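Local coordinates for protein Tube (Drosophila melanogaster, PDB 1D2Z) that recruits the kinase Pelle to the plasma membrane through its death domain and activates it in the Toll pathway that sets embryonic dorsoventral polarity, at residues W32-M36 and K87-M91; S6-R12 and R104-L110; G63-T67 and E94-G99. All blocks are in the same frame, centred on the assembly; numbering follows the deposited sequence.

Interaction 1 (W32-M36 and K87-M91)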
ATOM      1  N   TRP B  32      -7.906   2.364  -2.814  1.00 31.53           N
ATOM      2  CA  TRP B  32      -8.432   2.473  -4.174  1.00 31.77           C
ATOM      3  C   TRP B  32      -8.770   3.931  -4.480  1.00 32.01           C
ATOM      4  O   TRP B  32      -8.638   4.381  -5.620  1.00 28.65           O
ATOM      5  CB  TRP B  32      -9.668   1.586  -4.365  1.00 29.03           C
ATOM      6  CG  TRP B  32     -10.816   1.915  -3.463  1.00 31.02           C
ATOM      7  CD1 TRP B  32     -11.044   1.415  -2.217  1.00 29.59           C
ATOM      8  CD2 TRP B  32     -11.902   2.807  -3.743  1.00 30.23           C
ATOM      9  NE1 TRP B  32     -12.204   1.936  -1.703  1.00 30.68           N
ATOM     10  CE2 TRP B  32     -12.753   2.792  -2.619  1.00 30.28           C
ATOM     11  CE3 TRP B  32     -12.238   3.617  -4.836  1.00 32.21           C
ATOM     12  CZ2 TRP B  32     -13.928   3.553  -2.552  1.00 34.19           C
ATOM     13  CZ3 TRP B  32     -13.408   4.376  -4.772  1.00 35.05           C
ATOM     14  CH2 TRP B  32     -14.238   4.336  -3.635  1.00 33.81           C
ATOM     15  N   ARG B  33      -9.186   4.670  -3.448  1.00 31.59           N
ATOM     16  CA  ARG B  33      -9.521   6.083  -3.611  1.00 34.48           C
ATOM     17  C   ARG B  33      -8.294   6.888  -4.020  1.00 33.54           C
ATOM     18  O   ARG B  33      -8.373   7.760  -4.886  1.00 34.59           O
ATOM     19  CB  ARG B  33     -10.112   6.669  -2.321  1.00 35.80           C
ATOM     20  CG  ARG B  33     -11.423   6.047  -1.897  1.00 36.97           C
ATOM     21  CD  ARG B  33     -12.138   6.902  -0.860  1.00 42.41           C
ATOM     22  NE  ARG B  33     -13.292   6.200  -0.308  1.00 44.65           N
ATOM     23  CZ  ARG B  33     -13.436   5.894   0.978  1.00 45.76           C
ATOM     24  NH1 ARG B  33     -12.504   6.240   1.858  1.00 45.26           N
ATOM     25  NH2 ARG B  33     -14.486   5.185   1.376  1.00 45.81           N
ATOM     26  N   LYS B  34      -7.153   6.580  -3.408  1.00 34.09           N
ATOM     27  CA  LYS B  34      -5.912   7.281  -3.711  1.00 31.39           C
ATOM     28  C   LYS B  34      -5.483   7.045  -5.157  1.00 31.58           C
ATOM     29  O   LYS B  34      -5.050   7.971  -5.843  1.00 33.30           O
ATOM     30  CB  LYS B  34      -4.808   6.847  -2.750  1.00 31.22           C
ATOM     31  CG  LYS B  34      -5.151   7.066  -1.285  1.00 34.67           C
ATOM     32  CD  LYS B  34      -4.006   6.629  -0.389  1.00 34.27           C
ATOM     33  CE  LYS B  34      -4.386   6.735   1.070  1.00 36.50           C
ATOM     34  NZ  LYS B  34      -3.224   6.474   1.957  1.00 37.66           N
ATOM     35  N   LEU B  35      -5.590   5.800  -5.615  1.00 31.50           N
ATOM     36  CA  LEU B  35      -5.227   5.465  -6.990  1.00 29.89           C
ATOM     37  C   LEU B  35      -6.189   6.137  -7.972  1.00 28.94           C
ATOM     38  O   LEU B  35      -5.761   6.812  -8.908  1.00 29.40           O
ATOM     39  CB  LEU B  35      -5.255   3.944  -7.201  1.00 28.23           C
ATOM     40  CG  LEU B  35      -5.179   3.413  -8.642  1.00 28.08           C
ATOM     41  CD1 LEU B  35      -3.869   3.813  -9.308  1.00 24.66           C
ATOM     42  CD2 LEU B  35      -5.330   1.900  -8.636  1.00 26.57           C
ATOM     43  N   MET B  36      -7.487   5.976  -7.726  1.00 28.95           N
ATOM     44  CA  MET B  36      -8.513   6.530  -8.606  1.00 30.47           C
ATOM     45  C   MET B  36      -8.400   8.033  -8.791  1.00 33.41           C
ATOM     46  O   MET B  36      -8.574   8.541  -9.900  1.00 33.43           O
ATOM     47  CB  MET B  36      -9.910   6.176  -8.096  1.00 32.01           C
ATOM     48  CG  MET B  36     -11.037   6.549  -9.054  1.00 33.69           C
ATOM     49  SD  MET B  36     -12.615   5.850  -8.559  1.00 39.39           S
ATOM     50  CE  MET B  36     -13.677   6.459  -9.886  1.00 40.74           C
ATOM     51  N   LYS B  87     -14.819  -2.487  -2.962  1.00 34.88           N
ATOM     52  CA  LYS B  87     -14.944  -1.221  -3.682  1.00 35.53           C
ATOM     53  C   LYS B  87     -13.856  -1.072  -4.754  1.00 34.88           C
ATOM     54  O   LYS B  87     -14.088  -0.450  -5.792  1.00 32.99           O
ATOM     55  CB  LYS B  87     -14.908  -0.045  -2.704  1.00 37.63           C
ATOM     56  CG  LYS B  87     -16.104  -0.012  -1.747  1.00 40.86           C
ATOM     57  CD  LYS B  87     -16.049   1.177  -0.790  1.00 41.67           C
ATOM     58  CE  LYS B  87     -17.314   1.252   0.059  1.00 44.69           C
ATOM     59  NZ  LYS B  87     -17.318   2.412   0.997  1.00 45.19           N
ATOM     60  N   SER B  88     -12.680  -1.653  -4.498  1.00 33.50           N
ATOM     61  CA  SER B  88     -11.561  -1.609  -5.446  1.00 34.87           C
ATOM     62  C   SER B  88     -11.934  -2.371  -6.709  1.00 32.94           C
ATOM     63  O   SER B  88     -11.570  -1.973  -7.811  1.00 33.92           O
ATOM     64  CB  SER B  88     -10.298  -2.236  -4.842  1.00 34.32           C
ATOM     65  OG  SER B  88      -9.814  -1.496  -3.730  1.00 36.63           O
ATOM     66  N   GLN B  89     -12.635  -3.488  -6.533  1.00 33.88           N
ATOM     67  CA  GLN B  89     -13.076  -4.316  -7.653  1.00 35.00           C
ATOM     68  C   GLN B  89     -13.999  -3.490  -8.550  1.00 36.54           C
ATOM     69  O   GLN B  89     -13.841  -3.469  -9.773  1.00 34.92           O
ATOM     70  CB  GLN B  89     -13.806  -5.550  -7.125  1.00 37.42           C
ATOM     71  CG  GLN B  89     -14.297  -6.523  -8.184  1.00 38.48           C
ATOM     72  CD  GLN B  89     -14.777  -7.826  -7.576  1.00 40.40           C
ATOM     73  OE1 GLN B  89     -14.234  -8.893  -7.862  1.00 42.17           O
ATOM     74  NE2 GLN B  89     -15.790  -7.744  -6.720  1.00 38.85           N
ATOM     75  N   MET B  90     -14.939  -2.777  -7.931  1.00 35.95           N
ATOM     76  CA  MET B  90     -15.863  -1.935  -8.684  1.00 38.14           C
ATOM     77  C   MET B  90     -15.112  -0.804  -9.371  1.00 37.21           C
ATOM     78  O   MET B  90     -15.423  -0.446 -10.506  1.00 37.29           O
ATOM     79  CB  MET B  90     -16.953  -1.370  -7.775  1.00 39.00           C
ATOM     80  CG  MET B  90     -17.954  -2.412  -7.304  1.00 43.22           C
ATOM     81  SD  MET B  90     -19.200  -1.730  -6.195  1.00 45.26           S
ATOM     82  CE  MET B  90     -19.608  -0.251  -7.050  1.00 42.62           C
ATOM     83  N   MET B  91     -14.106  -0.259  -8.686  1.00 35.96           N
ATOM     84  CA  MET B  91     -13.303   0.825  -9.244  1.00 36.63           C
ATOM     85  C   MET B  91     -12.575   0.358 -10.505  1.00 34.36           C
ATOM     86  O   MET B  91     -12.589   1.041 -11.524  1.00 32.68           O
ATOM     87  CB  MET B  91     -12.292   1.328  -8.205  1.00 38.70           C
ATOM     88  CG  MET B  91     -11.375   2.443  -8.690  1.00 39.97           C
ATOM     89  SD  MET B  91      -9.915   1.855  -9.580  1.00 41.21           S
ATOM     90  CE  MET B  91      -8.927   1.295  -8.230  1.00 42.76           C
TER

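Interaction 2 (S6-R12 and R104-L110)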
ATOM      1  N   SER B   6       2.326  -8.594 -19.472  1.00 44.09           N
ATOM      2  CA  SER B   6       3.354  -7.640 -19.854  1.00 44.93           C
ATOM      3  C   SER B   6       2.828  -6.243 -19.527  1.00 44.92           C
ATOM      4  O   SER B   6       1.638  -6.067 -19.252  1.00 44.71           O
ATOM      5  CB  SER B   6       3.668  -7.750 -21.348  1.00 44.29           C
ATOM      6  OG  SER B   6       2.694  -7.082 -22.129  1.00 46.00           O
ATOM      7  N   ARG B   7       3.713  -5.254 -19.555  1.00 43.51           N
ATOM      8  CA  ARG B   7       3.330  -3.878 -19.266  1.00 43.85           C
ATOM      9  C   ARG B   7       2.237  -3.374 -20.199  1.00 43.21           C
ATOM     10  O   ARG B   7       1.439  -2.521 -19.822  1.00 40.10           O
ATOM     11  CB  ARG B   7       4.549  -2.958 -19.367  1.00 46.26           C
ATOM     12  CG  ARG B   7       5.411  -2.928 -18.124  1.00 48.36           C
ATOM     13  CD  ARG B   7       6.740  -2.232 -18.392  1.00 50.20           C
ATOM     14  NE  ARG B   7       7.213  -1.469 -17.237  1.00 54.64           N
ATOM     15  CZ  ARG B   7       7.431  -1.980 -16.028  1.00 54.64           C
ATOM     16  NH1 ARG B   7       7.218  -3.267 -15.799  1.00 57.77           N
ATOM     17  NH2 ARG B   7       7.867  -1.201 -15.045  1.00 50.78           N
ATOM     18  N   ASN B   8       2.198  -3.930 -21.408  1.00 42.13           N
ATOM     19  CA  ASN B   8       1.224  -3.536 -22.419  1.00 43.08           C
ATOM     20  C   ASN B   8      -0.118  -4.260 -22.335  1.00 42.09           C
ATOM     21  O   ASN B   8      -1.050  -3.926 -23.062  1.00 42.84           O
ATOM     22  CB  ASN B   8       1.826  -3.714 -23.813  1.00 46.77           C
ATOM     23  CG  ASN B   8       3.082  -2.894 -24.005  1.00 50.32           C
ATOM     24  OD1 ASN B   8       4.189  -3.375 -23.772  1.00 53.39           O
ATOM     25  ND2 ASN B   8       2.914  -1.637 -24.400  1.00 53.76           N
ATOM     26  N   THR B   9      -0.208  -5.258 -21.464  1.00 41.07           N
ATOM     27  CA  THR B   9      -1.450  -6.005 -21.291  1.00 42.83           C
ATOM     28  C   THR B   9      -2.501  -5.103 -20.651  1.00 42.95           C
ATOM     29  O   THR B   9      -2.251  -4.493 -19.612  1.00 43.17           O
ATOM     30  CB  THR B   9      -1.230  -7.217 -20.379  1.00 41.98           C
ATOM     31  OG1 THR B   9      -0.220  -8.055 -20.951  1.00 40.19           O
ATOM     32  CG2 THR B   9      -2.524  -8.007 -20.196  1.00 39.00           C
ATOM     33  N   GLU B  10      -3.663  -4.996 -21.286  1.00 43.82           N
ATOM     34  CA  GLU B  10      -4.739  -4.169 -20.750  1.00 43.71           C
ATOM     35  C   GLU B  10      -5.331  -4.836 -19.514  1.00 39.91           C
ATOM     36  O   GLU B  10      -5.414  -6.062 -19.446  1.00 39.26           O
ATOM     37  CB  GLU B  10      -5.816  -3.945 -21.806  1.00 46.32           C
ATOM     38  CG  GLU B  10      -5.298  -3.243 -23.052  1.00 49.31           C
ATOM     39  CD  GLU B  10      -6.377  -3.014 -24.093  1.00 51.74           C
ATOM     40  OE1 GLU B  10      -7.222  -3.913 -24.290  1.00 52.47           O
ATOM     41  OE2 GLU B  10      -6.374  -1.934 -24.720  1.00 55.55           O
ATOM     42  N   LEU B  11      -5.718  -4.025 -18.531  1.00 37.55           N
ATOM     43  CA  LEU B  11      -6.282  -4.546 -17.288  1.00 36.25           C
ATOM     44  C   LEU B  11      -7.499  -5.437 -17.516  1.00 36.54           C
ATOM     45  O   LEU B  11      -7.693  -6.417 -16.797  1.00 37.65           O
ATOM     46  CB  LEU B  11      -6.623  -3.405 -16.322  1.00 35.48           C
ATOM     47  CG  LEU B  11      -5.444  -2.535 -15.869  1.00 34.46           C
ATOM     48  CD1 LEU B  11      -5.918  -1.523 -14.835  1.00 31.20           C
ATOM     49  CD2 LEU B  11      -4.339  -3.411 -15.294  1.00 31.70           C
ATOM     50  N   ARG B  12      -8.298  -5.112 -18.527  1.00 38.05           N
ATOM     51  CA  ARG B  12      -9.484  -5.910 -18.842  1.00 43.84           C
ATOM     52  C   ARG B  12      -9.119  -7.303 -19.362  1.00 44.73           C
ATOM     53  O   ARG B  12      -9.952  -8.208 -19.355  1.00 46.07           O
ATOM     54  CB  ARG B  12     -10.374  -5.187 -19.857  1.00 44.91           C
ATOM     55  CG  ARG B  12      -9.709  -4.891 -21.182  1.00 46.04           C
ATOM     56  CD  ARG B  12     -10.692  -4.265 -22.153  1.00 50.82           C
ATOM     57  NE  ARG B  12     -10.022  -3.759 -23.345  1.00 55.36           N
ATOM     58  CZ  ARG B  12     -10.553  -3.746 -24.565  1.00 59.07           C
ATOM     59  NH1 ARG B  12     -11.777  -4.219 -24.771  1.00 60.08           N
ATOM     60  NH2 ARG B  12      -9.865  -3.238 -25.580  1.00 61.01           N
ATOM     61  N   ARG B 104      -7.515   2.488 -22.919  1.00 66.41           N
ATOM     62  CA  ARG B 104      -7.744   1.397 -21.970  1.00 61.40           C
ATOM     63  C   ARG B 104      -6.487   1.194 -21.129  1.00 56.80           C
ATOM     64  O   ARG B 104      -5.425   0.876 -21.663  1.00 56.41           O
ATOM     65  CB  ARG B 104      -8.046   0.098 -22.716  1.00 63.11           C
ATOM     66  CG  ARG B 104      -9.279   0.123 -23.596  1.00 66.52           C
ATOM     67  CD  ARG B 104     -10.545  -0.034 -22.780  1.00 67.96           C
ATOM     68  NE  ARG B 104     -11.692  -0.354 -23.629  1.00 71.87           N
ATOM     69  CZ  ARG B 104     -12.317   0.521 -24.410  1.00 72.29           C
ATOM     70  NH1 ARG B 104     -11.916   1.784 -24.456  1.00 72.28           N
ATOM     71  NH2 ARG B 104     -13.345   0.131 -25.151  1.00 73.77           N
ATOM     72  N   PRO B 105      -6.601   1.336 -19.799  1.00 52.11           N
ATOM     73  CA  PRO B 105      -5.453   1.168 -18.902  1.00 47.13           C
ATOM     74  C   PRO B 105      -4.771  -0.194 -18.981  1.00 43.42           C
ATOM     75  O   PRO B 105      -5.417  -1.218 -19.198  1.00 42.63           O
ATOM     76  CB  PRO B 105      -6.060   1.423 -17.527  1.00 48.31           C
ATOM     77  CG  PRO B 105      -7.486   0.996 -17.699  1.00 47.74           C
ATOM     78  CD  PRO B 105      -7.829   1.596 -19.027  1.00 49.15           C
ATOM     79  N   THR B 106      -3.456  -0.183 -18.778  1.00 39.34           N
ATOM     80  CA  THR B 106      -2.635  -1.386 -18.821  1.00 35.62           C
ATOM     81  C   THR B 106      -1.930  -1.639 -17.489  1.00 35.49           C
ATOM     82  O   THR B 106      -1.914  -0.776 -16.610  1.00 33.12           O
ATOM     83  CB  THR B 106      -1.553  -1.261 -19.909  1.00 36.14           C
ATOM     84  OG1 THR B 106      -0.797  -0.063 -19.685  1.00 34.58           O
ATOM     85  CG2 THR B 106      -2.185  -1.217 -21.307  1.00 34.86           C
ATOM     86  N   VAL B 107      -1.325  -2.820 -17.371  1.00 33.89           N
ATOM     87  CA  VAL B 107      -0.588  -3.224 -16.179  1.00 33.54           C
ATOM     88  C   VAL B 107       0.594  -2.286 -15.900  1.00 34.28           C
ATOM     89  O   VAL B 107       0.916  -2.014 -14.739  1.00 33.18           O
ATOM     90  CB  VAL B 107      -0.052  -4.674 -16.316  1.00 36.43           C
ATOM     91  CG1 VAL B 107       0.864  -5.023 -15.145  1.00 35.08           C
ATOM     92  CG2 VAL B 107      -1.212  -5.668 -16.381  1.00 37.78           C
ATOM     93  N   GLY B 108       1.238  -1.813 -16.968  1.00 31.78           N
ATOM     94  CA  GLY B 108       2.381  -0.918 -16.840  1.00 31.38           C
ATOM     95  C   GLY B 108       1.967   0.446 -16.319  1.00 32.48           C
ATOM     96  O   GLY B 108       2.670   1.041 -15.506  1.00 30.31           O
ATOM     97  N   VAL B 109       0.831   0.946 -16.804  1.00 32.31           N
ATOM     98  CA  VAL B 109       0.303   2.227 -16.360  1.00 33.42           C
ATOM     99  C   VAL B 109      -0.155   2.099 -14.907  1.00 32.24           C
ATOM    100  O   VAL B 109       0.085   2.990 -14.098  1.00 32.73           O
ATOM    101  CB  VAL B 109      -0.861   2.703 -17.262  1.00 34.11           C
ATOM    102  CG1 VAL B 109      -1.668   3.792 -16.572  1.00 35.30           C
ATOM    103  CG2 VAL B 109      -0.307   3.232 -18.578  1.00 37.05           C
ATOM    104  N   LEU B 110      -0.782   0.971 -14.576  1.00 32.11           N
ATOM    105  CA  LEU B 110      -1.247   0.731 -13.210  1.00 30.58           C
ATOM    106  C   LEU B 110      -0.066   0.721 -12.239  1.00 29.91           C
ATOM    107  O   LEU B 110      -0.093   1.406 -11.219  1.00 31.79           O
ATOM    108  CB  LEU B 110      -1.999  -0.597 -13.114  1.00 27.04           C
ATOM    109  CG  LEU B 110      -2.232  -1.150 -11.699  1.00 29.49           C
ATOM    110  CD1 LEU B 110      -3.243  -0.289 -10.954  1.00 25.63           C
ATOM    111  CD2 LEU B 110      -2.710  -2.596 -11.779  1.00 27.19           C
TER
HETATM  112  O   HOH W   1      -4.095   0.188 -24.029  1.00 54.85           O
HETATM  113  O   HOH W   2      -8.109  -2.231 -19.651  1.00 38.39           O

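Interaction 3 (G63-T67 and E94-G99)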
ATOM      1  N   GLY B  63      -5.063  17.236 -16.789  1.00 51.15           N
ATOM      2  CA  GLY B  63      -6.056  17.019 -15.748  1.00 49.18           C
ATOM      3  C   GLY B  63      -6.213  15.569 -15.331  1.00 46.76           C
ATOM      4  O   GLY B  63      -5.520  14.691 -15.841  1.00 45.64           O
ATOM      5  N   PHE B  64      -7.129  15.326 -14.397  1.00 45.92           N
ATOM      6  CA  PHE B  64      -7.393  13.979 -13.899  1.00 46.09           C
ATOM      7  C   PHE B  64      -8.654  13.394 -14.516  1.00 46.94           C
ATOM      8  O   PHE B  64      -9.620  14.112 -14.766  1.00 46.76           O
ATOM      9  CB  PHE B  64      -7.505  13.996 -12.373  1.00 44.80           C
ATOM     10  CG  PHE B  64      -6.224  14.374 -11.688  1.00 44.53           C
ATOM     11  CD1 PHE B  64      -5.206  13.438 -11.528  1.00 42.89           C
ATOM     12  CD2 PHE B  64      -6.014  15.677 -11.246  1.00 44.56           C
ATOM     13  CE1 PHE B  64      -3.996  13.793 -10.943  1.00 43.45           C
ATOM     14  CE2 PHE B  64      -4.805  16.042 -10.659  1.00 44.51           C
ATOM     15  CZ  PHE B  64      -3.795  15.098 -10.509  1.00 42.92           C
ATOM     16  N   LYS B  65      -8.639  12.085 -14.757  1.00 46.74           N
ATOM     17  CA  LYS B  65      -9.776  11.392 -15.354  1.00 49.02           C
ATOM     18  C   LYS B  65     -11.037  11.435 -14.499  1.00 49.21           C
ATOM     19  O   LYS B  65     -12.120  11.774 -14.986  1.00 50.15           O
ATOM     20  CB  LYS B  65      -9.416   9.935 -15.659  1.00 49.68           C
ATOM     21  CG  LYS B  65     -10.585   9.127 -16.199  1.00 53.81           C
ATOM     22  CD  LYS B  65     -10.169   8.194 -17.321  1.00 54.74           C
ATOM     23  CE  LYS B  65     -11.400   7.691 -18.067  1.00 58.38           C
ATOM     24  NZ  LYS B  65     -11.060   6.981 -19.331  1.00 61.36           N
ATOM     25  N   TYR B  66     -10.891  11.082 -13.228  1.00 49.51           N
ATOM     26  CA  TYR B  66     -12.011  11.058 -12.301  1.00 49.37           C
ATOM     27  C   TYR B  66     -11.938  12.184 -11.274  1.00 51.47           C
ATOM     28  O   TYR B  66     -10.876  12.757 -11.036  1.00 50.92           O
ATOM     29  CB  TYR B  66     -12.052   9.714 -11.576  1.00 46.83           C
ATOM     30  CG  TYR B  66     -12.142   8.510 -12.486  1.00 46.28           C
ATOM     31  CD1 TYR B  66     -13.318   8.218 -13.176  1.00 45.91           C
ATOM     32  CD2 TYR B  66     -11.057   7.645 -12.638  1.00 44.20           C
ATOM     33  CE1 TYR B  66     -13.415   7.094 -13.994  1.00 45.27           C
ATOM     34  CE2 TYR B  66     -11.144   6.518 -13.454  1.00 43.86           C
ATOM     35  CZ  TYR B  66     -12.326   6.249 -14.128  1.00 44.74           C
ATOM     36  OH  TYR B  66     -12.423   5.137 -14.933  1.00 44.55           O
ATOM     37  N   THR B  67     -13.086  12.513 -10.688  1.00 54.84           N
ATOM     38  CA  THR B  67     -13.165  13.551  -9.664  1.00 58.24           C
ATOM     39  C   THR B  67     -13.604  12.900  -8.358  1.00 60.56           C
ATOM     40  O   THR B  67     -13.911  11.705  -8.325  1.00 62.00           O
ATOM     41  CB  THR B  67     -14.205  14.630 -10.021  1.00 57.03           C
ATOM     42  OG1 THR B  67     -15.500  14.027 -10.119  1.00 56.87           O
ATOM     43  CG2 THR B  67     -13.858  15.300 -11.337  1.00 57.48           C
ATOM     44  N   GLU B  94     -14.830  -0.357 -13.601  1.00 38.60           N
ATOM     45  CA  GLU B  94     -15.170   0.882 -14.281  1.00 41.63           C
ATOM     46  C   GLU B  94     -13.979   1.409 -15.088  1.00 41.63           C
ATOM     47  O   GLU B  94     -14.126   1.798 -16.243  1.00 42.90           O
ATOM     48  CB  GLU B  94     -15.608   1.931 -13.250  1.00 43.78           C
ATOM     49  CG  GLU B  94     -15.963   3.299 -13.826  1.00 50.65           C
ATOM     50  CD  GLU B  94     -17.243   3.289 -14.650  1.00 55.16           C
ATOM     51  OE1 GLU B  94     -18.228   2.636 -14.236  1.00 57.12           O
ATOM     52  OE2 GLU B  94     -17.263   3.949 -15.710  1.00 58.17           O
ATOM     53  N   TRP B  95     -12.795   1.391 -14.478  1.00 41.65           N
ATOM     54  CA  TRP B  95     -11.581   1.893 -15.121  1.00 39.66           C
ATOM     55  C   TRP B  95     -11.093   1.055 -16.307  1.00 38.52           C
ATOM     56  O   TRP B  95     -10.773   1.603 -17.358  1.00 37.35           O
ATOM     57  CB  TRP B  95     -10.461   2.043 -14.082  1.00 36.40           C
ATOM     58  CG  TRP B  95      -9.223   2.751 -14.584  1.00 34.00           C
ATOM     59  CD1 TRP B  95      -9.160   3.711 -15.556  1.00 34.47           C
ATOM     60  CD2 TRP B  95      -7.872   2.527 -14.151  1.00 33.39           C
ATOM     61  NE1 TRP B  95      -7.851   4.091 -15.761  1.00 35.30           N
ATOM     62  CE2 TRP B  95      -7.042   3.381 -14.913  1.00 33.48           C
ATOM     63  CE3 TRP B  95      -7.282   1.685 -13.195  1.00 32.00           C
ATOM     64  CZ2 TRP B  95      -5.648   3.416 -14.752  1.00 35.88           C
ATOM     65  CZ3 TRP B  95      -5.899   1.717 -13.035  1.00 33.59           C
ATOM     66  CH2 TRP B  95      -5.097   2.579 -13.812  1.00 36.96           C
ATOM     67  N   LYS B  96     -11.064  -0.267 -16.140  1.00 40.26           N
ATOM     68  CA  LYS B  96     -10.588  -1.189 -17.178  1.00 41.44           C
ATOM     69  C   LYS B  96     -11.295  -1.089 -18.532  1.00 43.61           C
ATOM     70  O   LYS B  96     -10.690  -1.365 -19.571  1.00 44.27           O
ATOM     71  CB  LYS B  96     -10.664  -2.635 -16.677  1.00 41.12           C
ATOM     72  CG  LYS B  96     -12.084  -3.187 -16.614  1.00 42.25           C
ATOM     73  CD  LYS B  96     -12.147  -4.554 -15.981  1.00 39.99           C
ATOM     74  CE  LYS B  96     -13.568  -5.095 -16.046  1.00 38.46           C
ATOM     75  NZ  LYS B  96     -13.705  -6.344 -15.264  1.00 38.79           N
ATOM     76  N   THR B  97     -12.570  -0.713 -18.517  1.00 44.05           N
ATOM     77  CA  THR B  97     -13.353  -0.595 -19.747  1.00 46.21           C
ATOM     78  C   THR B  97     -13.437   0.846 -20.231  1.00 47.44           C
ATOM     79  O   THR B  97     -14.010   1.117 -21.286  1.00 46.27           O
ATOM     80  CB  THR B  97     -14.805  -1.107 -19.549  1.00 44.50           C
ATOM     81  OG1 THR B  97     -15.494  -0.250 -18.630  1.00 44.71           O
ATOM     82  CG2 THR B  97     -14.811  -2.529 -19.007  1.00 44.57           C
ATOM     83  N   SER B  98     -12.879   1.766 -19.449  1.00 51.01           N
ATOM     84  CA  SER B  98     -12.917   3.183 -19.792  1.00 54.28           C
ATOM     85  C   SER B  98     -12.034   3.539 -20.983  1.00 57.88           C
ATOM     86  O   SER B  98     -11.156   2.769 -21.379  1.00 57.38           O
ATOM     87  CB  SER B  98     -12.535   4.041 -18.583  1.00 54.93           C
ATOM     88  OG  SER B  98     -11.162   3.912 -18.265  1.00 54.45           O
ATOM     89  N   GLY B  99     -12.272   4.723 -21.537  1.00 61.88           N
ATOM     90  CA  GLY B  99     -11.502   5.179 -22.677  1.00 67.97           C
ATOM     91  C   GLY B  99     -12.075   4.737 -24.006  1.00 71.63           C
ATOM     92  O   GLY B  99     -13.179   4.193 -24.064  1.00 71.08           O
TER
HETATM   93  O   HOH W   3      -9.174   4.932 -19.831  1.00 48.97           O
HETATM   94  O   HOH W   4     -14.758   5.124 -16.601  1.00 48.60           O

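Interaction 1 (W32-M36 and K87-M91)
Trp32 stands as a flat wall between two helices, with Lys87 laid across one face of its indole and the CG of its own neighbour Arg33 over the centre of the other. The lysine contributes hydrocarbon: CB sits 3.3 Å above the ring plane, toward the rim, and CD reaches to 3.6 Å from Trp32 CZ2. Trp32 CG lies between the backbone N and the carbonyl carbon (chi1 60°), a setting that turns the indole broadside to helix 87-96. Ser88 packs at the root of the ring, its OG 3.2 Å from Trp32 CB; this small residue lets the backbones come close there, and its hydroxyl bonds to Asp27. Beyond the indole, Met91 bends at chi2 and chi3, so that its CE meets Leu35 CD2 at 3.7 Å while its CG lies 3.6 Å from Met36 SD, the two methionine chains running past one another in opposite senses. A flexible thioether chain can follow this irregular surface. With an alanine at Trp32, the aliphatic part of Lys87 and the flank of Met91 would probably lose the surface they rest on. At the polar end of the contact, Arg33 NH2 and Lys87 NZ approach to 4.0 Å, a closeness explained by Asp75 of helix 68-80, which forms a salt bridge with both. The short segments run nearly parallel, 21° apart, with axes 10.3 Å from each other, a wide spacing filled by large side chains, as befits the hydrophobic core of the death-domain six-helix bundle.

Interaction 2 (S6-R12 and R104-L110)
Leu11 packs its CD2 against Val107 CG2 and Leu110 CD2, 4.0 Å from each, and its CD1 against the Pro105 ring. Three backbone hydrogen bonds, each 2.9 Å, join its segment to the run leading into helix 107-116 and its first turn: Gly108 N to Arg7 O, Val107 N to Thr9 O and Leu11 N to Pro105 O. Glu10 and Thr106 form a single beta bridge. Gly108 suits its place because a CB would collide with Arg7 CB. Farther along, Arg104 NE lies 3.7 Å from Arg12 CZ, over the centre of that guanidinium. Glu10 OE1 takes a bent bond from Arg12 NE, part of a salt bridge, and a weak one from NH2, while OE2 rests against Arg104 CB.

In the next shell, one water bridges Glu10 OE2 and Arg104 O, and another links Arg12 N to Pro105 O. A type I turn from Ser6 to Thr9 is closed by Thr9 N to Ser6 O, with Thr9 OG1 accepting from Ser6 N. Thr106 is the N-cap, accepting weakly from Val109 N and bonded to Ser49; Glu133 holds Arg7 and Gln46 holds Asn8. Thus, in this death domain, the lead-in to helix 16-27 supplies acceptors to first-turn amides of helix 107-116. Arg104 NE is buried without a partner, and Glu10 OE2, 5.7 Å away, probably eases the arginines' meeting only at long range.

Interaction 3 (G63-T67 and E94-G99)
Tyr66 sets the edge of its ring toward the face of the Trp95 five-membered ring, an offset edge-to-face pair with planes 79° apart and centroids separated by 6.0 Å. Its CE2 comes to 4.0 Å from Trp95 CD1, and the hydroxyl end runs on over the helix backbone, OH lying 3.4 Å from Trp95 CA. A tyrosine serves well at this border: the ring packs inward, while OH meets a water that donates to Glu94 OE2. Lys65 CG covers the centre of one Tyr66 face. The contact fastens the loop before helix 68-80 to the C-terminal part of helix 87-96, within the helical bundle of the death domain; Trp95 also touches Leu110 and Leu113 of helix 107-116. Lys65 runs alongside the tyrosine ring, CG anti to the backbone N (chi1 176°) and the chain bent at chi2, and brings NZ to 3.3 Å from Ser98 OG. A water bridges this pair, accepting from Lys65 NZ and donating to Ser98 OG. Ser98 N donates to Trp95 O at 3.0 Å; the serine hydroxyl is also bonded to that carbonyl, though at a separation so short that its detail is doubtful.

From the N terminus, residues 6-12 meet 104-110 in interaction 2, which closes the longest loop, bringing the segment ahead of helix 16-27 onto the start of helix 107-116. The other two contacts fall within that span. Interaction 1 joins helix 31-38 to the beginning of helix 87-96, and interaction 3 brings 63-67 to the end of the same helix; their segments alternate along the chain, so the two loops cross. Met36 CE touches Tyr66 CG between interactions 1 and 3, Leu35 reaches Leu110 between 1 and 2, and Pro105 lies against Trp95 between 2 and 3. Helix 87-96 is thereby tied at both ends.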